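Local structure of CCMAN5 (Cellulosimicrobium cellulans, 2XSG) at residues A[333-338]-A[397-402]; A[345-350]-A[375-380]; A[381-386]-A[427-432]; A[433-438]-A[466-471]. The protein hydrolyses alpha-mannosidic bonds as a bacterial family 92 glycoside hydrolase, and enables mannose-6-phosphate modification of lysosomal enzymes produced in yeast. All blocks are in the same frame, centred on the assembly; numbering follows the deposited sequence.

Contact 1. Residues A[333-338]-A[397-402]; sequences RGVDGA and FVHSVP
Phe397 meets the shoulder of Val335 in a type I beta turn from Gly334 to Gly337: Val335 CB lies 3.7 Å from Phe397 CG, and Val335 CG2 stands above the rim of the ring. Val398 is reached through solvent. One water accepts from Val398 N and lies 2.8 Å from Val335 O, to which it can donate; a second lies 2.7 Å from Val398 O and 2.8 Å from Arg333 NH1, at the guanidinium edge and in its plane. The His399 ring receives Val335 CG1, set anti to the carbonyl carbon (chi1 -71°), over one face, 3.9 Å from the centroid and 23° off the normal, a CH-pi contact. His399 ND1 donates to Phe397 O from well above the carbonyl plane, a bent bond (137°), and the ring also stacks on Trp406. Ser400 CB packs 3.4 Å from Arg333 O and lies above one guanidinium face, while Ser400 OG is hydrogen-bonded to Asp349 OD2 and Arg333 NE to Pro256 O. Within the family 92 catalytic domain, this joins the loop after strand 331-333 to the one after helix 368-387, on which Val335 also rests, with strand 198-208 beside Arg333, Val398 and His399.

Contact 2. Residues A[345-350]-A[375-380]; sequences FTYYDS and VQSLVY
Phe345 and Gln376 come together through complementary torsions: Phe345 CG is lodged between its own backbone N and carbonyl carbon (chi1 84°), which swings the ring over the helix, whereas Gln376 chi1 sets CG anti to the backbone N and against the ring; the bend at chi2 then carries the amide away to Asp425 O. The setting is a strand-and-loop segment laid across helix 368-387 in the catalytic domain, whose family belongs to the six-hairpin glycosidases. Gln376 CG sits over the centre of the Phe345 face, 3.5 Å from Phe345 CE2, a CH-pi contact made by the methylene. Phe345 also turns its edge to the face of Tyr380 one helical turn on, in a T-shaped stack with centroids 5.0 Å apart and planes at 71°. Arg426 makes a cation-pi contact with the same Tyr380 ring, so this aromatic links the loop to the region preceding helix 427-438. Farther along, the Tyr347 ring leans on Ser377, its CD1 3.7 Å from Ser377 CB and its CE1 3.4 Å from Ser377 O. Ser377 supplies the polar anchor. Its OG bonds Asp373 O rather than the nearby Thr346 O, where the angle is poor, and Ser377 OG accepts the N-H of Tyr348 at 2.8 Å from Tyr348 N, nearly straight at 168°.

Contact 3. Residues A[381-386]-A[427-432]; sequences LFADAE and LDEAYP
Ala383 and Ala430 mark the tight centre of this helix crossing, their CA atoms only 3.9 Å apart. With side chains this small, the short axes of 381-386 and 427-432 approach to 7.1 Å at a crossing angle of 68°. Around that point the contacts are close and apolar: Ala383 CB meets Glu429 CB at 3.7 Å, and Phe382 CB meets Ala430 CB at 4.0 Å. The outer side is charged and partly exposed. Glu386 CB passes 3.4 Å from Glu429 O; from there the chain, bent at chi2 (72°), brings its carboxylate against the CG corner of Pro432, the two side chains crossing at about a right angle with Glu386 CD 3.5 Å from Pro432 CG. Glu386 OE1 forms a salt bridge with Arg436 NH1, which probably offsets part of its charge. Glu429 OE1 has a long, weak ion pair with Arg426 NH1, and lies 6.9 Å from Glu386 OE2. The crossing is dense at the alanines and ionic at its margin. Helix 368-387 sends the Phe382 ring onward against Ala433, Leu434 and Leu437 of helix 427-438, while Leu427 and Tyr431 face away onto helix 455-474 and Leu427 also touches helix 409-418.

Contact 4. Residues A[433-438]-A[466-471]; sequences ALQRLV and YGLSVI
An antiparallel helix pair, part of the helical body of the glycosidase catalytic domain, is joined here by Leu468 reaching toward Leu434, Gln435 and Val438. The short axes run at 167° to each other and come no nearer than 10.9 Å, a wide spacing that is bridged by branched side chains. Leu468 supplies 96 of the 207 Å² buried between the segments. Its chi1 of -133°, off the staggered positions, aims the fork at segment 433-438, where the two methyls meet different partners: Leu468 CD1 lies 3.8 Å from Leu434 CB, while Leu468 CD2 lies 3.7 Å from Val438 CG2, these two side chains meeting tip to tip. The same CD2 is also 3.7 Å from Gln435 OE1, because the glutamine chain bends at chi2 and brings its amide across the leucine at about a right angle. One turn on, Ile471 adds a second point of packing, its CD1 3.8 Å from Leu434 CD1, with the two side chains again crossing steeply. The interface is thus van der Waals in character throughout. Further helices pack against the pair: Leu468 continues onto Leu484 of helix 478-495, Ile471 onto Val413 and Ile417 of helix 409-418, and Leu434 onto Phe382 of helix 368-387, so helix 427-438 is packed between 368-387 and 455-474.

The four contacts form a connected path through part of the catalytic domain. Contacts 1, 2 and 4 are buried, whereas contact 3 is only partly so and carries acidic side chains at its margin. Contacts 2 and 3 use successive turns of helix 368-387; contacts 3 and 4 share helix 427-438. Contact 1, made by loops, touches both 2 and 3: Pro402 O and Ser350 OG stand 2.8 Å apart, a probable hydrogen bond, and Val335 packs on Asp384 and Ala385. Chemistry changes along the way, from water bridges between loops, through aromatic stacking and one direct hydrogen bond, to close alanine packing and finally mainly aliphatic contact between well-separated helices, with one glutamine amide against a leucine methyl.

Contact 1. Residues A[333-338]-A[397-402]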
# COMPACT_ATOMS: atom_id res chain seq x y z
N ARG A 333 17.09 -10.79 -7.53
CA ARG A 333 17.35 -12.04 -6.85
C ARG A 333 16.05 -12.81 -6.66
O ARG A 333 15.06 -12.26 -6.20
CB ARG A 333 18.06 -11.87 -5.50
CG ARG A 333 18.21 -13.22 -4.76
CD ARG A 333 19.16 -13.18 -3.59
NE ARG A 333 18.93 -11.97 -2.83
CZ ARG A 333 18.08 -11.84 -1.82
NH1 ARG A 333 17.36 -12.88 -1.38
NH2 ARG A 333 17.96 -10.66 -1.25
N GLY A 334 16.09 -14.08 -7.01
CA GLY A 334 14.91 -14.93 -6.97
C GLY A 334 14.81 -15.62 -5.63
O GLY A 334 15.79 -15.70 -4.89
N VAL A 335 13.62 -16.12 -5.31
CA VAL A 335 13.41 -16.91 -4.09
C VAL A 335 14.27 -18.17 -4.04
O VAL A 335 14.40 -18.78 -2.98
CB VAL A 335 11.90 -17.26 -3.87
CG1 VAL A 335 11.12 -16.03 -3.47
CG2 VAL A 335 11.29 -17.89 -5.12
N ASP A 336 14.86 -18.57 -5.17
CA ASP A 336 15.85 -19.66 -5.17
C ASP A 336 17.21 -19.22 -4.61
O ASP A 336 18.09 -20.04 -4.33
CB ASP A 336 15.99 -20.31 -6.56
CG ASP A 336 16.43 -19.31 -7.64
OD1 ASP A 336 16.56 -18.10 -7.36
OD2 ASP A 336 16.62 -19.77 -8.78
N GLY A 337 17.39 -17.91 -4.44
CA GLY A 337 18.60 -17.40 -3.82
C GLY A 337 19.64 -17.04 -4.87
O GLY A 337 20.77 -16.67 -4.54
N ALA A 338 19.24 -17.14 -6.14
CA ALA A 338 20.15 -16.89 -7.24
C ALA A 338 19.78 -15.62 -8.02
O ALA A 338 18.67 -15.10 -7.91
CB ALA A 338 20.20 -18.09 -8.17
N PHE A 397 10.78 -19.17 1.76
CA PHE A 397 11.98 -18.66 1.13
C PHE A 397 12.41 -17.34 1.76
O PHE A 397 11.60 -16.64 2.38
CB PHE A 397 11.77 -18.42 -0.38
CG PHE A 397 11.23 -19.61 -1.12
CD1 PHE A 397 12.03 -20.73 -1.33
CD2 PHE A 397 9.92 -19.61 -1.59
CE1 PHE A 397 11.54 -21.85 -2.01
CE2 PHE A 397 9.41 -20.73 -2.28
CZ PHE A 397 10.23 -21.85 -2.50
N VAL A 398 13.67 -17.00 1.56
CA VAL A 398 14.18 -15.68 1.91
C VAL A 398 13.88 -14.74 0.73
O VAL A 398 14.27 -15.02 -0.40
CB VAL A 398 15.70 -15.72 2.21
CG1 VAL A 398 16.22 -14.30 2.43
CG2 VAL A 398 15.97 -16.59 3.45
N HIS A 399 13.16 -13.65 0.98
CA HIS A 399 12.77 -12.73 -0.10
C HIS A 399 13.77 -11.59 -0.43
O HIS A 399 14.69 -11.32 0.35
CB HIS A 399 11.36 -12.22 0.16
CG HIS A 399 10.31 -13.23 -0.19
ND1 HIS A 399 10.10 -14.38 0.55
CD2 HIS A 399 9.47 -13.30 -1.25
CE1 HIS A 399 9.16 -15.10 -0.02
NE2 HIS A 399 8.77 -14.47 -1.12
N SER A 400 13.62 -10.97 -1.61
CA SER A 400 14.63 -10.02 -2.12
C SER A 400 14.51 -8.62 -1.52
O SER A 400 15.45 -7.83 -1.60
CB SER A 400 14.61 -9.96 -3.67
OG SER A 400 13.50 -9.24 -4.17
N VAL A 401 13.35 -8.34 -0.92
CA VAL A 401 13.02 -7.05 -0.28
C VAL A 401 12.05 -7.37 0.86
O VAL A 401 11.44 -8.45 0.85
CB VAL A 401 12.31 -6.09 -1.26
CG1 VAL A 401 13.22 -5.70 -2.43
CG2 VAL A 401 10.99 -6.69 -1.77
N PRO A 402 11.89 -6.46 1.85
CA PRO A 402 10.87 -6.70 2.86
C PRO A 402 9.54 -6.90 2.16
O PRO A 402 9.24 -6.23 1.16
CB PRO A 402 10.85 -5.41 3.70
CG PRO A 402 11.75 -4.47 3.05
CD PRO A 402 12.64 -5.22 2.12
O HOH W 1 16.60 -15.55 -1.71
O HOH W 2 15.20 -18.35 -0.30

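Contact 2. Residues A[345-350]-A[375-380]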
# COMPACT_ATOMS: atom_id res chain seq x y z
N PHE A 345 12.05 -5.71 -18.88
CA PHE A 345 11.04 -5.21 -17.94
C PHE A 345 11.70 -5.00 -16.59
O PHE A 345 12.78 -5.54 -16.31
CB PHE A 345 9.84 -6.18 -17.83
CG PHE A 345 10.03 -7.32 -16.88
CD1 PHE A 345 10.80 -8.43 -17.25
CD2 PHE A 345 9.40 -7.32 -15.64
CE1 PHE A 345 10.96 -9.51 -16.37
CE2 PHE A 345 9.56 -8.40 -14.75
CZ PHE A 345 10.35 -9.49 -15.11
N THR A 346 11.06 -4.21 -15.75
CA THR A 346 11.56 -3.96 -14.40
C THR A 346 10.87 -4.92 -13.44
O THR A 346 9.63 -5.05 -13.44
CB THR A 346 11.33 -2.49 -13.99
OG1 THR A 346 12.13 -1.67 -14.83
CG2 THR A 346 11.73 -2.21 -12.51
N TYR A 347 11.68 -5.60 -12.63
CA TYR A 347 11.14 -6.53 -11.64
C TYR A 347 10.80 -5.77 -10.35
O TYR A 347 11.67 -5.12 -9.75
CB TYR A 347 12.13 -7.67 -11.37
CG TYR A 347 11.67 -8.67 -10.34
CD1 TYR A 347 10.71 -9.63 -10.65
CD2 TYR A 347 12.19 -8.66 -9.05
CE1 TYR A 347 10.27 -10.55 -9.69
CE2 TYR A 347 11.77 -9.59 -8.09
CZ TYR A 347 10.82 -10.54 -8.43
OH TYR A 347 10.39 -11.45 -7.49
N TYR A 348 9.54 -5.85 -9.96
CA TYR A 348 9.07 -5.32 -8.69
C TYR A 348 8.81 -6.46 -7.70
O TYR A 348 8.52 -7.60 -8.09
CB TYR A 348 7.80 -4.47 -8.91
CG TYR A 348 8.07 -3.27 -9.78
CD1 TYR A 348 7.96 -3.34 -11.18
CD2 TYR A 348 8.48 -2.07 -9.21
CE1 TYR A 348 8.24 -2.22 -11.97
CE2 TYR A 348 8.77 -0.97 -9.98
CZ TYR A 348 8.65 -1.05 -11.35
OH TYR A 348 8.95 0.08 -12.07
N ASP A 349 8.94 -6.12 -6.41
CA ASP A 349 8.75 -7.06 -5.32
C ASP A 349 8.29 -6.30 -4.08
O ASP A 349 8.50 -5.07 -4.00
CB ASP A 349 10.06 -7.80 -5.04
CG ASP A 349 9.88 -9.06 -4.19
OD1 ASP A 349 8.72 -9.44 -3.86
OD2 ASP A 349 10.91 -9.65 -3.81
N SER A 350 7.68 -7.03 -3.15
CA SER A 350 7.11 -6.55 -1.87
C SER A 350 5.60 -6.51 -1.97
O SER A 350 5.03 -5.57 -2.49
CB SER A 350 7.62 -5.18 -1.44
OG SER A 350 7.19 -4.92 -0.11
N VAL A 375 2.72 -6.97 -12.81
CA VAL A 375 2.08 -8.25 -13.04
C VAL A 375 3.09 -9.27 -13.55
O VAL A 375 3.11 -10.41 -13.10
CB VAL A 375 0.86 -8.15 -13.99
CG1 VAL A 375 0.25 -9.54 -14.23
CG2 VAL A 375 -0.21 -7.17 -13.39
N GLN A 376 3.93 -8.83 -14.49
CA GLN A 376 5.00 -9.68 -15.00
C GLN A 376 5.91 -10.13 -13.86
O GLN A 376 6.35 -11.29 -13.82
CB GLN A 376 5.83 -8.97 -16.08
CG GLN A 376 6.99 -9.84 -16.69
CD GLN A 376 6.52 -11.08 -17.44
OE1 GLN A 376 6.43 -11.07 -18.68
NE2 GLN A 376 6.25 -12.17 -16.71
N SER A 377 6.17 -9.21 -12.93
CA SER A 377 7.03 -9.51 -11.78
C SER A 377 6.37 -10.54 -10.88
O SER A 377 7.03 -11.48 -10.39
CB SER A 377 7.32 -8.23 -11.00
OG SER A 377 7.97 -7.28 -11.84
N LEU A 378 5.06 -10.38 -10.68
CA LEU A 378 4.29 -11.30 -9.85
C LEU A 378 4.32 -12.71 -10.46
O LEU A 378 4.47 -13.70 -9.74
CB LEU A 378 2.84 -10.81 -9.71
CG LEU A 378 1.85 -11.58 -8.82
CD1 LEU A 378 2.42 -11.85 -7.43
CD2 LEU A 378 0.54 -10.77 -8.76
N VAL A 379 4.22 -12.76 -11.79
CA VAL A 379 4.37 -14.01 -12.55
C VAL A 379 5.75 -14.66 -12.34
O VAL A 379 5.83 -15.85 -12.07
CB VAL A 379 4.03 -13.83 -14.05
CG1 VAL A 379 4.42 -15.05 -14.85
CG2 VAL A 379 2.53 -13.55 -14.22
N TYR A 380 6.83 -13.87 -12.43
CA TYR A 380 8.19 -14.39 -12.20
C TYR A 380 8.39 -14.92 -10.80
O TYR A 380 9.10 -15.92 -10.61
CB TYR A 380 9.24 -13.32 -12.45
CG TYR A 380 9.81 -13.30 -13.83
CD1 TYR A 380 8.98 -13.43 -14.94
CD2 TYR A 380 11.18 -13.14 -14.04
CE1 TYR A 380 9.49 -13.42 -16.22
CE2 TYR A 380 11.71 -13.12 -15.33
CZ TYR A 380 10.85 -13.26 -16.41
OH TYR A 380 11.31 -13.23 -17.69

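Contact 3. Residues A[381-386]-A[427-432]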
# COMPACT_ATOMS: atom_id res chain seq x y z
N LEU A 381 7.76 -14.25 -9.83
CA LEU A 381 7.88 -14.62 -8.43
C LEU A 381 7.32 -16.02 -8.16
O LEU A 381 7.95 -16.82 -7.47
CB LEU A 381 7.22 -13.58 -7.52
CG LEU A 381 7.32 -13.89 -6.02
CD1 LEU A 381 8.78 -13.82 -5.58
CD2 LEU A 381 6.47 -12.97 -5.18
N PHE A 382 6.14 -16.30 -8.72
CA PHE A 382 5.53 -17.63 -8.61
C PHE A 382 6.23 -18.66 -9.51
O PHE A 382 6.34 -19.83 -9.14
CB PHE A 382 4.01 -17.58 -8.87
CG PHE A 382 3.22 -17.20 -7.63
CD1 PHE A 382 2.84 -18.17 -6.72
CD2 PHE A 382 2.91 -15.87 -7.36
CE1 PHE A 382 2.14 -17.82 -5.54
CE2 PHE A 382 2.22 -15.52 -6.21
CZ PHE A 382 1.84 -16.51 -5.29
N ALA A 383 6.71 -18.22 -10.66
CA ALA A 383 7.45 -19.09 -11.56
C ALA A 383 8.74 -19.56 -10.88
O ALA A 383 9.14 -20.74 -11.04
CB ALA A 383 7.74 -18.37 -12.85
N ASP A 384 9.36 -18.66 -10.12
CA ASP A 384 10.55 -18.96 -9.33
C ASP A 384 10.30 -19.96 -8.20
O ASP A 384 11.09 -20.90 -8.02
CB ASP A 384 11.19 -17.67 -8.78
CG ASP A 384 11.89 -16.85 -9.86
OD1 ASP A 384 12.08 -17.37 -10.99
OD2 ASP A 384 12.23 -15.68 -9.59
N ALA A 385 9.21 -19.78 -7.45
CA ALA A 385 8.80 -20.78 -6.46
C ALA A 385 8.68 -22.16 -7.10
O ALA A 385 9.21 -23.15 -6.57
CB ALA A 385 7.49 -20.38 -5.77
N GLU A 386 8.01 -22.23 -8.24
CA GLU A 386 7.85 -23.49 -8.96
C GLU A 386 9.20 -24.09 -9.39
O GLU A 386 9.42 -25.30 -9.24
CB GLU A 386 6.90 -23.29 -10.15
CG GLU A 386 6.82 -24.45 -11.11
CD GLU A 386 6.07 -25.65 -10.55
OE1 GLU A 386 5.58 -25.62 -9.41
OE2 GLU A 386 5.96 -26.62 -11.30
N LEU A 427 4.25 -17.59 -17.53
CA LEU A 427 2.93 -17.79 -16.91
C LEU A 427 2.64 -19.28 -16.73
O LEU A 427 2.10 -19.68 -15.70
CB LEU A 427 1.83 -17.10 -17.72
CG LEU A 427 0.37 -17.18 -17.23
CD1 LEU A 427 0.20 -16.46 -15.89
CD2 LEU A 427 -0.58 -16.60 -18.30
N ASP A 428 3.02 -20.10 -17.71
CA ASP A 428 2.83 -21.56 -17.58
C ASP A 428 3.52 -22.12 -16.32
O ASP A 428 2.97 -23.00 -15.68
CB ASP A 428 3.26 -22.32 -18.86
CG ASP A 428 4.73 -22.10 -19.24
OD1 ASP A 428 5.44 -21.27 -18.62
OD2 ASP A 428 5.18 -22.74 -20.21
N GLU A 429 4.69 -21.58 -15.97
CA GLU A 429 5.41 -21.97 -14.74
C GLU A 429 4.76 -21.42 -13.48
O GLU A 429 4.73 -22.10 -12.44
CB GLU A 429 6.85 -21.46 -14.75
CG GLU A 429 7.81 -22.21 -15.60
CD GLU A 429 9.19 -21.61 -15.48
OE1 GLU A 429 9.81 -21.75 -14.39
OE2 GLU A 429 9.64 -20.99 -16.47
N ALA A 430 4.30 -20.17 -13.53
CA ALA A 430 3.63 -19.55 -12.40
C ALA A 430 2.37 -20.33 -12.00
O ALA A 430 2.10 -20.51 -10.81
CB ALA A 430 3.28 -18.08 -12.73
N TYR A 431 1.63 -20.81 -12.99
CA TYR A 431 0.31 -21.45 -12.75
C TYR A 431 0.24 -22.54 -11.65
O TYR A 431 -0.57 -22.42 -10.74
CB TYR A 431 -0.32 -21.91 -14.07
CG TYR A 431 -1.72 -22.46 -13.93
CD1 TYR A 431 -2.80 -21.60 -13.80
CD2 TYR A 431 -1.95 -23.84 -13.93
CE1 TYR A 431 -4.09 -22.09 -13.65
CE2 TYR A 431 -3.23 -24.34 -13.79
CZ TYR A 431 -4.30 -23.45 -13.65
OH TYR A 431 -5.57 -23.93 -13.51
N PRO A 432 1.09 -23.58 -11.70
CA PRO A 432 0.99 -24.58 -10.63
C PRO A 432 1.29 -24.02 -9.23
O PRO A 432 0.70 -24.49 -8.25
CB PRO A 432 2.04 -25.62 -11.02
CG PRO A 432 2.95 -24.90 -11.96
CD PRO A 432 2.07 -23.98 -12.72

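Contact 4. Residues A[433-438]-A[466-471]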
# COMPACT_ATOMS: atom_id res chain seq x y z
N ALA A 433 2.20 -23.06 -9.14
CA ALA A 433 2.47 -22.40 -7.87
C ALA A 433 1.28 -21.55 -7.41
O ALA A 433 1.01 -21.45 -6.21
CB ALA A 433 3.75 -21.56 -7.94
N LEU A 434 0.58 -20.95 -8.36
CA LEU A 434 -0.64 -20.22 -8.06
C LEU A 434 -1.74 -21.20 -7.60
O LEU A 434 -2.49 -20.88 -6.67
CB LEU A 434 -1.09 -19.36 -9.23
CG LEU A 434 -0.28 -18.10 -9.57
CD1 LEU A 434 -0.65 -17.59 -10.94
CD2 LEU A 434 -0.47 -17.03 -8.53
N GLN A 435 -1.82 -22.38 -8.22
CA GLN A 435 -2.74 -23.42 -7.77
C GLN A 435 -2.50 -23.83 -6.30
O GLN A 435 -3.46 -23.94 -5.53
CB GLN A 435 -2.71 -24.65 -8.69
CG GLN A 435 -3.84 -25.66 -8.43
CD GLN A 435 -5.16 -25.29 -9.10
OE1 GLN A 435 -6.22 -25.22 -8.45
NE2 GLN A 435 -5.12 -25.07 -10.42
N ARG A 436 -1.24 -24.04 -5.92
CA ARG A 436 -0.92 -24.43 -4.53
C ARG A 436 -1.24 -23.30 -3.55
O ARG A 436 -1.65 -23.56 -2.41
CB ARG A 436 0.54 -24.85 -4.37
CG ARG A 436 0.96 -26.08 -5.17
CD ARG A 436 2.39 -26.52 -4.77
NE ARG A 436 3.40 -25.53 -5.15
CZ ARG A 436 3.97 -25.48 -6.35
NH1 ARG A 436 3.65 -26.37 -7.29
NH2 ARG A 436 4.88 -24.54 -6.61
N LEU A 437 -1.05 -22.06 -3.99
CA LEU A 437 -1.39 -20.89 -3.19
C LEU A 437 -2.88 -20.90 -2.86
O LEU A 437 -3.27 -20.75 -1.70
CB LEU A 437 -1.06 -19.60 -3.96
CG LEU A 437 -1.48 -18.32 -3.24
CD1 LEU A 437 -0.49 -17.98 -2.12
CD2 LEU A 437 -1.59 -17.15 -4.21
N VAL A 438 -3.70 -21.08 -3.89
CA VAL A 438 -5.14 -21.10 -3.77
C VAL A 438 -5.63 -22.30 -2.93
O VAL A 438 -6.54 -22.17 -2.11
CB VAL A 438 -5.81 -21.02 -5.16
CG1 VAL A 438 -7.33 -21.21 -5.08
CG2 VAL A 438 -5.46 -19.69 -5.81
N TYR A 466 -12.06 -18.06 -9.22
CA TYR A 466 -12.42 -17.21 -10.35
C TYR A 466 -11.14 -16.70 -11.06
O TYR A 466 -11.02 -16.79 -12.28
CB TYR A 466 -13.35 -16.03 -9.97
CG TYR A 466 -13.39 -15.00 -11.09
CD1 TYR A 466 -14.08 -15.25 -12.28
CD2 TYR A 466 -12.66 -13.81 -10.99
CE1 TYR A 466 -14.06 -14.32 -13.34
CE2 TYR A 466 -12.63 -12.88 -12.02
CZ TYR A 466 -13.33 -13.14 -13.19
OH TYR A 466 -13.31 -12.22 -14.21
N GLY A 467 -10.19 -16.15 -10.29
CA GLY A 467 -8.96 -15.61 -10.87
C GLY A 467 -8.12 -16.66 -11.59
O GLY A 467 -7.64 -16.45 -12.70
N LEU A 468 -7.93 -17.80 -10.94
CA LEU A 468 -7.24 -18.92 -11.55
C LEU A 468 -7.93 -19.35 -12.85
O LEU A 468 -7.25 -19.70 -13.84
CB LEU A 468 -7.21 -20.07 -10.57
CG LEU A 468 -5.96 -20.87 -10.26
CD1 LEU A 468 -4.69 -20.05 -10.19
CD2 LEU A 468 -6.23 -21.58 -8.92
N SER A 469 -9.26 -19.30 -12.86
CA SER A 469 -10.01 -19.71 -14.05
C SER A 469 -9.65 -18.86 -15.28
O SER A 469 -9.51 -19.38 -16.39
CB SER A 469 -11.53 -19.69 -13.79
OG SER A 469 -12.07 -18.41 -14.00
N VAL A 470 -9.49 -17.55 -15.08
CA VAL A 470 -9.06 -16.62 -16.14
C VAL A 470 -7.66 -17.00 -16.64
O VAL A 470 -7.42 -17.10 -17.85
CB VAL A 470 -9.11 -15.16 -15.63
CG1 VAL A 470 -8.48 -14.19 -16.63
CG2 VAL A 470 -10.56 -14.74 -15.32
N ILE A 471 -6.74 -17.25 -15.71
CA ILE A 471 -5.38 -17.71 -16.06
C ILE A 471 -5.40 -19.07 -16.77
O ILE A 471 -4.63 -19.31 -17.72
CB ILE A 471 -4.45 -17.77 -14.82
CG1 ILE A 471 -4.46 -16.44 -14.06
CG2 ILE A 471 -3.03 -18.18 -15.23
CD1 ILE A 471 -3.85 -16.50 -12.62